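Side-chain contacts in putative aspartyl-tRNA synthetase (Leishmania major, PDB 6OD8), which probably charges tRNA(Asp) with L-aspartate at the expense of ATP, as a class II aminoacyl-tRNA synthetase: residues Ile320-His323 with Tyr324-Leu328; Phe231-Phe234 with Leu235-Asp239; Asp449-Ser453 with Ser454-Phe458; Lys510-Val513 with Asp514-Leu518; Lys418-Pro421 with Thr422-Ile425. All blocks are in the same frame, centred on the assembly; numbering follows the deposited sequence. Where two conformers were deposited one is given.

Interaction 1 (Ile320-His323 with Tyr324-Leu328)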
# COMPACT_ATOMS: atom_id res chain seq x y z
N ILE A 320 -0.01 -9.21 -21.65
CA ILE A 320 1.13 -9.78 -22.34
C ILE A 320 0.92 -9.64 -23.84
O ILE A 320 -0.21 -9.74 -24.34
CB ILE A 320 1.40 -11.24 -21.96
CG1 ILE A 320 0.24 -12.14 -22.34
CG2 ILE A 320 1.62 -11.37 -20.47
CD1 ILE A 320 0.65 -13.61 -22.33
N ASP A 321 2.01 -9.37 -24.56
CA ASP A 321 1.97 -9.33 -26.02
C ASP A 321 1.91 -10.73 -26.58
O ASP A 321 1.06 -11.05 -27.43
CB ASP A 321 3.20 -8.61 -26.58
CG ASP A 321 3.25 -7.12 -26.27
OD1 ASP A 321 4.37 -6.58 -26.17
OD2 ASP A 321 2.19 -6.48 -26.13
N GLU A 322 2.81 -11.59 -26.13
CA GLU A 322 2.95 -12.91 -26.74
C GLU A 322 3.07 -14.04 -25.74
O GLU A 322 2.60 -15.14 -26.03
CB GLU A 322 4.21 -12.94 -27.65
CG GLU A 322 4.21 -11.99 -28.83
CD GLU A 322 5.51 -12.03 -29.61
OE1 GLU A 322 6.01 -13.14 -29.89
OE2 GLU A 322 6.02 -10.95 -29.95
N HIS A 323 3.70 -13.81 -24.60
CA HIS A 323 4.23 -14.92 -23.82
C HIS A 323 4.23 -14.58 -22.33
O HIS A 323 4.51 -13.44 -21.94
CB HIS A 323 5.66 -15.24 -24.27
CG HIS A 323 6.10 -16.64 -24.01
ND1 HIS A 323 6.41 -17.10 -22.75
CD2 HIS A 323 6.33 -17.68 -24.86
CE1 HIS A 323 6.77 -18.37 -22.82
NE2 HIS A 323 6.75 -18.74 -24.09
N TYR A 324 3.97 -15.59 -21.51
CA TYR A 324 4.06 -15.36 -20.08
C TYR A 324 5.49 -15.10 -19.60
O TYR A 324 5.65 -14.65 -18.47
CB TYR A 324 3.46 -16.53 -19.29
CG TYR A 324 4.32 -17.77 -19.25
CD1 TYR A 324 5.15 -18.03 -18.16
CD2 TYR A 324 4.29 -18.70 -20.29
CE1 TYR A 324 5.93 -19.16 -18.11
CE2 TYR A 324 5.06 -19.83 -20.25
CZ TYR A 324 5.88 -20.07 -19.16
OH TYR A 324 6.64 -21.22 -19.12
N TYR A 325 6.52 -15.39 -20.42
CA TYR A 325 7.86 -14.95 -20.04
C TYR A 325 7.95 -13.44 -19.88
O TYR A 325 8.86 -12.95 -19.22
CB TYR A 325 8.92 -15.41 -21.07
CG TYR A 325 9.22 -16.90 -21.02
CD1 TYR A 325 9.87 -17.53 -22.07
CD2 TYR A 325 8.83 -17.67 -19.93
CE1 TYR A 325 10.12 -18.90 -22.03
CE2 TYR A 325 9.09 -19.05 -19.88
CZ TYR A 325 9.74 -19.64 -20.94
OH TYR A 325 10.00 -21.00 -20.91
N GLU A 326 7.01 -12.68 -20.48
CA GLU A 326 6.97 -11.24 -20.23
C GLU A 326 6.65 -10.95 -18.77
O GLU A 326 7.17 -9.98 -18.19
CB GLU A 326 5.94 -10.58 -21.15
CG GLU A 326 6.29 -10.76 -22.61
CD GLU A 326 5.14 -10.38 -23.54
OE1 GLU A 326 4.45 -9.37 -23.25
OE2 GLU A 326 4.95 -11.08 -24.54
N VAL A 327 5.77 -11.76 -18.17
CA VAL A 327 5.45 -11.68 -16.74
C VAL A 327 6.65 -12.08 -15.90
O VAL A 327 7.01 -11.40 -14.93
CB VAL A 327 4.24 -12.58 -16.41
CG1 VAL A 327 3.96 -12.52 -14.89
CG2 VAL A 327 3.02 -12.15 -17.22
N LEU A 328 7.28 -13.20 -16.25
CA LEU A 328 8.44 -13.67 -15.53
C LEU A 328 9.60 -12.68 -15.64
O LEU A 328 10.33 -12.48 -14.66
CB LEU A 328 8.82 -15.06 -16.09
CG LEU A 328 10.09 -15.69 -15.54
CD1 LEU A 328 9.95 -15.86 -14.02
CD2 LEU A 328 10.32 -17.03 -16.26
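E326 turns back from the start of helix 325-342 onto the backbone of D321, E322 and H323. Its CB and its CG each lie 3.3 Å from H323 O, the carbonyl that also accepts E326 N. Setting CG beside the backbone N (chi1 -62°) and keeping the chain extended beyond it carries the carboxylate to the preceding amides. There OE1 takes D321 N at 2.8 Å on its syn side. OE2 serves two donors: E322 N, again syn, at 2.7 Å, and H323 N, which comes from above the carboxylate plane at 3.0 Å. Three N-H groups thus fix the rotation of the carboxylate and would favour its charged form, although D321 OD1 stands 4.0 Å from E326 OE1. Separately, H323 ND1 accepts Y325 N at 2.9 Å, in the imidazole plane and nearly straight (167°). The same ring places CE1 over the centre of one Y325 face, while the Y324 ring is slid aside and barely overlaps it. Both tyrosine hydroxyls bond to D449, and E322 reaches T67 of the second subunit. H323 and E326 form a capping box at the helix start: carboxylate to H323 N and E326 N to H323 O, with the ring adding a cap on Y325 N.

Interaction 2 (Phe231-Phe234 with Leu235-Asp239)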
# COMPACT_ATOMS: atom_id res chain seq x y z
N PHE A 231 9.06 -2.72 -3.71
CA PHE A 231 8.04 -3.34 -4.57
C PHE A 231 7.26 -2.28 -5.35
O PHE A 231 7.17 -2.33 -6.58
CB PHE A 231 7.09 -4.18 -3.70
CG PHE A 231 5.89 -4.75 -4.45
CD1 PHE A 231 6.00 -5.96 -5.14
CD2 PHE A 231 4.64 -4.11 -4.42
CE1 PHE A 231 4.90 -6.51 -5.83
CE2 PHE A 231 3.54 -4.64 -5.10
CZ PHE A 231 3.67 -5.88 -5.82
N ARG A 232 6.68 -1.30 -4.64
CA ARG A 232 5.87 -0.29 -5.31
C ARG A 232 6.72 0.60 -6.22
O ARG A 232 6.30 0.96 -7.33
CB ARG A 232 5.14 0.58 -4.29
CG ARG A 232 4.04 -0.12 -3.50
CD ARG A 232 3.27 0.92 -2.71
NE ARG A 232 4.18 1.76 -1.93
CZ ARG A 232 4.65 1.44 -0.72
NH1 ARG A 232 4.27 0.31 -0.13
NH2 ARG A 232 5.49 2.27 -0.09
N GLN A 233 7.92 0.98 -5.77
CA GLN A 233 8.68 1.92 -6.60
C GLN A 233 9.11 1.29 -7.91
O GLN A 233 9.09 1.96 -8.95
CB GLN A 233 9.91 2.44 -5.85
CG GLN A 233 10.51 3.65 -6.57
CD GLN A 233 9.48 4.75 -6.84
OE1 GLN A 233 8.83 5.25 -5.91
NE2 GLN A 233 9.32 5.13 -8.11
N PHE A 234 9.55 0.03 -7.89
CA PHE A 234 9.87 -0.64 -9.15
C PHE A 234 8.70 -0.57 -10.12
O PHE A 234 8.86 -0.27 -11.30
CB PHE A 234 10.26 -2.10 -8.91
CG PHE A 234 10.52 -2.86 -10.20
CD1 PHE A 234 11.77 -2.79 -10.81
CD2 PHE A 234 9.51 -3.60 -10.81
CE1 PHE A 234 12.03 -3.48 -12.02
CE2 PHE A 234 9.75 -4.28 -12.02
CZ PHE A 234 11.01 -4.23 -12.62
N LEU A 235 7.50 -0.90 -9.63
CA LEU A 235 6.35 -1.04 -10.52
C LEU A 235 5.82 0.31 -10.98
O LEU A 235 5.41 0.47 -12.13
CB LEU A 235 5.27 -1.86 -9.79
CG LEU A 235 5.74 -3.29 -9.47
CD1 LEU A 235 4.81 -3.91 -8.40
CD2 LEU A 235 5.81 -4.16 -10.72
N ILE A 236 5.79 1.29 -10.08
CA ILE A 236 5.48 2.67 -10.48
C ILE A 236 6.43 3.13 -11.59
O ILE A 236 6.00 3.76 -12.56
CB ILE A 236 5.54 3.61 -9.25
CG1 ILE A 236 4.37 3.34 -8.32
CG2 ILE A 236 5.59 5.09 -9.68
CD1 ILE A 236 4.58 3.92 -6.91
N ASP A 237 7.74 2.86 -11.43
CA ASP A 237 8.73 3.20 -12.45
C ASP A 237 8.39 2.58 -13.80
O ASP A 237 8.73 3.14 -14.84
CB ASP A 237 10.13 2.72 -12.06
CG ASP A 237 10.83 3.60 -11.04
OD1 ASP A 237 10.31 4.68 -10.70
OD2 ASP A 237 11.91 3.17 -10.58
N LYS A 238 7.79 1.38 -13.78
CA LYS A 238 7.40 0.66 -14.99
C LYS A 238 5.94 0.92 -15.38
O LYS A 238 5.37 0.13 -16.15
CB LYS A 238 7.63 -0.84 -14.80
CG LYS A 238 9.06 -1.21 -14.41
CD LYS A 238 9.97 -1.16 -15.61
CE LYS A 238 11.39 -1.57 -15.25
NZ LYS A 238 12.28 -1.45 -16.44
N ASP A 239 5.34 1.98 -14.85
CA ASP A 239 4.00 2.44 -15.23
C ASP A 239 2.91 1.42 -14.87
O ASP A 239 1.95 1.23 -15.61
CB ASP A 239 3.95 2.81 -16.72
CG ASP A 239 2.71 3.61 -17.09
OD1 ASP A 239 2.19 3.40 -18.20
OD2 ASP A 239 2.25 4.44 -16.26
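The C-terminal end of helix 215-237, closed by a Schellman motif, brings F231 against L235 and F234 against K238. L235 CD1 lies over one face of the F231 ring, 3.6 Å from its centroid and 16° off the normal, shifted toward the rim. Its other methyl, CD2, meets the edge of F234 in the ring plane, 3.7 Å from F234 CD2; the two methyls of one leucine thus meet a face of one ring and the edge of the other. With chi1 at -56°, K238 CG lies over a face of F234, 4.2 Å from the centroid; the bend at chi2 then runs the chain along the ring, CE 3.8 Å from F234 CZ. Helix 215-237 leads into strand 241-242 at the dimer interface, consistent with motif 1 of class II synthetases, and R232 forms a salt bridge with E242 of the second subunit. F231 and L235 meanwhile face strands 289-297 and 310-319, and Y337 of helix 325-342 packs edge-to-face with F234. Q233 NE2 donates to D237 OD1 at 2.8 Å, in its own amide plane but from above the carboxylate. Beyond K238, D239 takes positive phi (64°), and its N reaches I236 O at 3.0 Å.

Interaction 3 (Asp449-Ser453 with Ser454-Phe458). With EDO (1,2-ethanediol), chain E.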
# COMPACT_ATOMS: atom_id res chain seq x y z
N ASP A 449 9.96 -23.68 -14.24
CA ASP A 449 9.17 -23.24 -15.38
C ASP A 449 8.29 -24.38 -15.92
O ASP A 449 8.77 -25.50 -16.10
CB ASP A 449 10.11 -22.73 -16.47
CG ASP A 449 9.39 -22.10 -17.60
OD1 ASP A 449 8.35 -21.46 -17.34
OD2 ASP A 449 9.86 -22.24 -18.76
N ARG A 450 7.02 -24.06 -16.18
CA ARG A 450 6.05 -24.93 -16.86
C ARG A 450 5.50 -26.02 -15.94
O ARG A 450 5.81 -27.21 -16.11
CB ARG A 450 6.65 -25.58 -18.11
CG ARG A 450 6.44 -24.83 -19.39
CD ARG A 450 6.73 -25.72 -20.59
NE ARG A 450 6.34 -25.08 -21.85
CZ ARG A 450 5.91 -25.73 -22.92
NH1 ARG A 450 5.82 -27.05 -22.90
NH2 ARG A 450 5.57 -25.06 -24.01
N PHE A 451 4.65 -25.63 -15.00
CA PHE A 451 4.14 -26.58 -14.02
C PHE A 451 3.08 -27.49 -14.62
O PHE A 451 2.40 -27.11 -15.58
CB PHE A 451 3.56 -25.84 -12.82
CG PHE A 451 4.52 -25.70 -11.69
CD1 PHE A 451 4.28 -26.30 -10.47
CD2 PHE A 451 5.69 -24.98 -11.87
CE1 PHE A 451 5.19 -26.18 -9.41
CE2 PHE A 451 6.59 -24.85 -10.84
CZ PHE A 451 6.35 -25.46 -9.60
N PRO A 452 2.90 -28.68 -14.05
CA PRO A 452 1.85 -29.58 -14.54
C PRO A 452 0.46 -28.97 -14.32
O PRO A 452 0.21 -28.30 -13.31
CB PRO A 452 2.05 -30.86 -13.72
CG PRO A 452 3.43 -30.75 -13.16
CD PRO A 452 3.66 -29.29 -12.94
N SER A 453 -0.43 -29.25 -15.28
CA SER A 453 -1.78 -28.70 -15.26
C SER A 453 -2.54 -29.12 -14.01
O SER A 453 -3.32 -28.34 -13.45
CB SER A 453 -2.51 -29.15 -16.53
OG SER A 453 -3.90 -29.36 -16.32
N SER A 454 -2.30 -30.35 -13.54
CA SER A 454 -3.02 -30.86 -12.37
C SER A 454 -2.72 -30.07 -11.10
O SER A 454 -3.52 -30.11 -10.16
CB SER A 454 -2.69 -32.34 -12.17
OG SER A 454 -1.32 -32.47 -11.83
N ALA A 455 -1.60 -29.34 -11.06
CA ALA A 455 -1.22 -28.57 -9.87
C ALA A 455 -1.65 -27.10 -9.90
O ALA A 455 -1.35 -26.36 -8.96
CB ALA A 455 0.30 -28.64 -9.68
N ARG A 456 -2.34 -26.66 -10.95
CA ARG A 456 -2.60 -25.24 -11.15
C ARG A 456 -4.10 -24.95 -11.17
O ARG A 456 -4.90 -25.82 -11.53
CB ARG A 456 -1.97 -24.75 -12.46
CG ARG A 456 -0.46 -24.84 -12.47
CD ARG A 456 0.16 -24.32 -11.18
NE ARG A 456 1.19 -23.35 -11.47
CZ ARG A 456 2.18 -23.00 -10.65
NH1 ARG A 456 2.29 -23.55 -9.45
NH2 ARG A 456 3.05 -22.08 -11.04
N PRO A 457 -4.49 -23.72 -10.82
CA PRO A 457 -5.90 -23.34 -10.80
C PRO A 457 -6.54 -23.34 -12.18
O PRO A 457 -5.87 -23.35 -13.21
CB PRO A 457 -5.86 -21.90 -10.23
CG PRO A 457 -4.59 -21.78 -9.55
CD PRO A 457 -3.62 -22.66 -10.28
N PHE A 458 -7.88 -23.26 -12.18
CA PHE A 458 -8.66 -23.37 -13.40
C PHE A 458 -8.37 -22.23 -14.38
O PHE A 458 -8.57 -22.40 -15.59
CB PHE A 458 -10.17 -23.43 -13.07
CG PHE A 458 -10.72 -22.14 -12.51
CD1 PHE A 458 -11.37 -21.23 -13.34
CD2 PHE A 458 -10.57 -21.82 -11.17
CE1 PHE A 458 -11.86 -20.03 -12.85
CE2 PHE A 458 -11.06 -20.61 -10.65
CZ PHE A 458 -11.70 -19.72 -11.49
C1 EDO E . 13.29 -22.87 -18.54
O1 EDO E . 12.98 -21.48 -18.59
C2 EDO E . 14.78 -23.07 -18.27
O2 EDO E . 15.52 -23.09 -19.49
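F451 and R456 make the tight part of this contact: the guanidinium lies flat on the phenyl ring, the two planes only 10° apart. CZ stands 4.2 Å from the ring centroid and 28° off its normal, a cation-pi stack that is offset. NH1 comes closest, 3.5 Å from F451 CD1 and toward the rim, while F451 CG sits under the middle of the guanidinium. Bends at chi2 (-45°) and chi3 fold the arginine back over the ring, and CG passes 3.6 Å from P452 O. The far end is tied down as well, NH2 by a salt bridge to D474 and NE by S472, so the orientation of the flat group is set by both its face and its edges. Both partners lie on strand 472-477. Residues 449-458 run from the end of strand 445-449, part of the large mixed sheet on which the class II catalytic domain is built, into the loop that leads to strand 472-477. A short 3-10 turn reverses the chain between the stacked pair, with A455 N bonded to P452 O at 3.1 Å and R456 N to S453 O at 3.2 Å. By contrast S454 and A455 lie on the solvent side, and the S454 hydroxyl approaches P452 loosely, OG to CB 4.2 Å. S453 faces inward, where its OG bonds to R498 of helix 492-501.

Interaction 4 (Lys510-Val513 with Asp514-Leu518). With FMT (formic acid), chain L.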
# COMPACT_ATOMS: atom_id res chain seq x y z
N LYS A 510 -19.87 -15.49 -11.65
CA LYS A 510 -20.25 -15.21 -13.03
C LYS A 510 -19.67 -13.88 -13.53
O LYS A 510 -19.39 -13.75 -14.72
CB LYS A 510 -21.77 -15.23 -13.18
CG LYS A 510 -22.53 -14.17 -12.40
CD LYS A 510 -24.04 -14.30 -12.60
CE LYS A 510 -24.76 -13.00 -12.28
NZ LYS A 510 -24.62 -12.59 -10.86
N GLU A 511 -19.48 -12.89 -12.65
CA GLU A 511 -19.03 -11.59 -13.14
C GLU A 511 -17.59 -11.64 -13.64
O GLU A 511 -17.22 -10.96 -14.60
CB GLU A 511 -19.17 -10.52 -12.04
CG GLU A 511 -20.61 -10.16 -11.72
CD GLU A 511 -21.13 -10.91 -10.51
OE1 GLU A 511 -20.42 -11.81 -10.02
OE2 GLU A 511 -22.25 -10.60 -10.06
N TYR A 512 -16.75 -12.44 -12.98
CA TYR A 512 -15.38 -12.61 -13.44
C TYR A 512 -15.34 -13.20 -14.85
O TYR A 512 -14.67 -12.67 -15.75
CB TYR A 512 -14.65 -13.48 -12.42
CG TYR A 512 -13.35 -14.13 -12.83
CD1 TYR A 512 -12.16 -13.41 -12.82
CD2 TYR A 512 -13.31 -15.48 -13.18
CE1 TYR A 512 -10.99 -13.99 -13.16
CE2 TYR A 512 -12.12 -16.08 -13.51
CZ TYR A 512 -10.95 -15.33 -13.50
OH TYR A 512 -9.75 -15.91 -13.84
N VAL A 513 -16.07 -14.29 -15.07
CA VAL A 513 -16.17 -14.88 -16.41
C VAL A 513 -16.72 -13.85 -17.40
O VAL A 513 -16.19 -13.66 -18.49
CB VAL A 513 -17.04 -16.15 -16.38
CG1 VAL A 513 -17.20 -16.71 -17.79
CG2 VAL A 513 -16.45 -17.21 -15.43
N ASP A 514 -17.80 -13.15 -17.00
CA ASP A 514 -18.41 -12.14 -17.86
C ASP A 514 -17.44 -11.03 -18.24
O ASP A 514 -17.60 -10.40 -19.29
CB ASP A 514 -19.62 -11.53 -17.16
CG ASP A 514 -20.84 -12.42 -17.20
OD1 ASP A 514 -20.79 -13.48 -17.88
OD2 ASP A 514 -21.84 -12.06 -16.54
N SER A 515 -16.45 -10.75 -17.39
CA SER A 515 -15.51 -9.67 -17.69
C SER A 515 -14.63 -9.97 -18.90
O SER A 515 -13.98 -9.05 -19.41
CB SER A 515 -14.61 -9.34 -16.49
OG SER A 515 -13.57 -10.30 -16.29
N PHE A 516 -14.60 -11.21 -19.37
CA PHE A 516 -13.81 -11.56 -20.54
C PHE A 516 -14.62 -11.62 -21.82
O PHE A 516 -14.08 -12.00 -22.87
CB PHE A 516 -13.11 -12.91 -20.32
CG PHE A 516 -12.29 -12.97 -19.07
CD1 PHE A 516 -11.12 -12.21 -18.95
CD2 PHE A 516 -12.69 -13.75 -18.00
CE1 PHE A 516 -10.36 -12.25 -17.78
CE2 PHE A 516 -11.92 -13.82 -16.82
CZ PHE A 516 -10.76 -13.05 -16.72
N ARG A 517 -15.92 -11.31 -21.75
CA ARG A 517 -16.81 -11.57 -22.89
C ARG A 517 -16.91 -10.38 -23.83
O ARG A 517 -17.37 -10.56 -24.96
CB ARG A 517 -18.20 -11.94 -22.39
CG ARG A 517 -18.27 -13.32 -21.70
CD ARG A 517 -19.74 -13.61 -21.37
NE ARG A 517 -19.94 -14.70 -20.42
CZ ARG A 517 -19.85 -15.99 -20.73
NH1 ARG A 517 -20.07 -16.90 -19.79
NH2 ARG A 517 -19.53 -16.38 -21.96
N LEU A 518 -16.48 -9.19 -23.42
CA LEU A 518 -16.61 -7.96 -24.20
C LEU A 518 -15.26 -7.53 -24.77
O LEU A 518 -14.90 -6.35 -24.77
CB LEU A 518 -17.21 -6.84 -23.35
CG LEU A 518 -18.53 -7.17 -22.64
CD1 LEU A 518 -19.00 -5.99 -21.79
CD2 LEU A 518 -19.61 -7.60 -23.63
C FMT L . -16.41 -12.18 -9.11
O1 FMT L . -16.45 -10.96 -8.86
O2 FMT L . -17.22 -12.80 -9.83
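Y512 and F516 meet edge-to-face: the F516 edge points at one face of the tyrosine ring, with centroids 5.1 Å apart and planes at 84°. F516 CE2 stands over the centre of that face, while CZ makes the shorter approach, 3.7 Å to Y512 CE1. CG of Y512 lies opposite its backbone N (chi1 163°) and F516 CG beside its own (chi1 -54°), letting the two rings converge across one turn. S515 sets its OG over a face of F516 and in the carbonyl plane of Y512, on a lone pair of Y512 O, at 2.7 Å. This oxygen also takes a weak bond from S515 N, so it is gripped by two donors where the helix ends. R517 reaches back with an extended chain: NE donates to D514 OD1 at 2.9 Å in a salt bridge; OD1 lies in the guanidinium plane and is met on its anti side. R517 NH1 rests 3.5 Å from V513 CG1. In the type I turn D514-R517, R517 N bonds to D514 O. Helix 276-283 covers the aromatic pair, with Q280 holding the Y512 hydroxyl; helix 492-501 packs on both rings through L495, and W209 of the second subunit lies against D514 and S515.

Interaction 5 (Lys418-Pro421 with Thr422-Ile425). With EDO (1,2-ethanediol), chain J.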
# COMPACT_ATOMS: atom_id res chain seq x y z
N LYS A 418 11.86 -42.84 -7.98
CA LYS A 418 11.93 -41.87 -9.06
C LYS A 418 10.56 -41.23 -9.31
O LYS A 418 9.53 -41.91 -9.27
CB LYS A 418 12.44 -42.54 -10.34
CG LYS A 418 13.78 -43.30 -10.19
CD LYS A 418 14.94 -42.32 -10.01
CE LYS A 418 16.24 -43.06 -9.71
NZ LYS A 418 17.39 -42.12 -9.69
N MET A 419 10.56 -39.93 -9.56
CA MET A 419 9.34 -39.21 -9.88
C MET A 419 9.11 -39.17 -11.38
O MET A 419 10.06 -39.13 -12.17
CB MET A 419 9.41 -37.78 -9.34
CG MET A 419 9.56 -37.73 -7.85
SD MET A 419 9.85 -36.04 -7.29
CE MET A 419 8.33 -35.21 -7.70
N ALA A 420 7.84 -39.15 -11.77
CA ALA A 420 7.47 -38.97 -13.17
C ALA A 420 7.50 -37.49 -13.53
O ALA A 420 7.44 -36.63 -12.66
CB ALA A 420 6.08 -39.55 -13.42
N PRO A 421 7.62 -37.17 -14.83
CA PRO A 421 7.65 -35.75 -15.23
C PRO A 421 6.44 -34.96 -14.83
O PRO A 421 6.52 -33.72 -14.75
CB PRO A 421 7.78 -35.81 -16.77
CG PRO A 421 7.71 -37.27 -17.14
CD PRO A 421 8.02 -38.07 -15.93
N THR A 422 5.30 -35.61 -14.60
CA THR A 422 4.07 -34.91 -14.22
C THR A 422 3.81 -34.97 -12.72
O THR A 422 2.85 -34.35 -12.25
CB THR A 422 2.87 -35.50 -14.97
OG1 THR A 422 2.90 -36.93 -14.89
CG2 THR A 422 2.91 -35.09 -16.44
N ASP A 423 4.64 -35.69 -11.97
CA ASP A 423 4.46 -35.78 -10.52
C ASP A 423 4.63 -34.41 -9.87
O ASP A 423 5.31 -33.53 -10.39
CB ASP A 423 5.45 -36.80 -9.92
CG ASP A 423 4.99 -38.24 -10.14
OD1 ASP A 423 3.86 -38.43 -10.62
OD2 ASP A 423 5.77 -39.18 -9.84
N ASP A 424 3.99 -34.24 -8.71
CA ASP A 424 4.00 -32.95 -8.03
C ASP A 424 5.18 -32.87 -7.06
O ASP A 424 5.55 -33.87 -6.44
CB ASP A 424 2.69 -32.73 -7.29
CG ASP A 424 1.50 -32.56 -8.23
OD1 ASP A 424 1.70 -32.18 -9.40
OD2 ASP A 424 0.35 -32.81 -7.78
N ILE A 425 5.76 -31.69 -6.95
CA ILE A 425 6.89 -31.46 -6.06
C ILE A 425 6.34 -30.89 -4.74
O ILE A 425 6.05 -29.70 -4.64
CB ILE A 425 7.93 -30.55 -6.71
CG1 ILE A 425 8.38 -31.17 -8.04
CG2 ILE A 425 9.11 -30.35 -5.78
CD1 ILE A 425 9.49 -30.44 -8.77
C1 EDO J . 20.19 -42.13 -7.12
O1 EDO J . 20.06 -43.18 -8.09
C2 EDO J . 19.94 -42.67 -5.72
O2 EDO J . 19.23 -43.92 -5.82
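D423 and A420 form the inner shell of this contact, joined by two hydrogen bonds that run in opposite directions. The carboxylate oxygen OD2 accepts A420 N at 2.8 Å in an almost straight bond (171°), the nitrogen approaching from well above the carboxylate plane. In the other direction D423 N donates to A420 O at 3.0 Å, again from above the carbonyl plane. With CG beside the backbone N (chi1 -79°), D423 brings OD2 in front of the A420 N-H and 3.6 Å from A420 CB. M419 supplies the second layer: its chain runs extended as far as SD and then bends at chi3 (65°), which brings CE within 3.3 Å of D424 O. The same methyl reaches I425 CG1 at 4.1 Å, a loose apolar contact beside the turn. Further out, helix 404-412 sets the position of these residues. N412 OD1 takes M419 N, Y404 OH bonds to D423 O, and I408 packs on both M419 and I425. The K418 side chain leads away, its NZ bonded to N412 O and, at 3.3 Å, to O1 of an ethanediol that probably came from the crystallisation liquor. The whole is a surface feature of the loop between helices 404-412 and 427-441, a type I beta turn A420-D423 with P421 at its second position and a side-chain bond from its last residue back to its first.

Along the chain the order is interaction 2, 1, 5, 3, 4, all within the class II synthetase catalytic domain. Interactions 1 and 3 lie with centres about 17 Å apart and touch through D449, at the end of strand 445-449, which receives the hydroxyls of Y324 and Y325. Interaction 3 also packs on interaction 5, about 13 Å away between centres, and on interaction 4 through F458 and Y512. Interaction 2 stands apart, its nearest atoms about 8 Å from interaction 1, yet helix 325-342 runs from interaction 1 to pack against it. Interactions 1, 2 and 4 reach the second subunit, so the helices and loops flanking the large sheet take part in the contact between the two subunits.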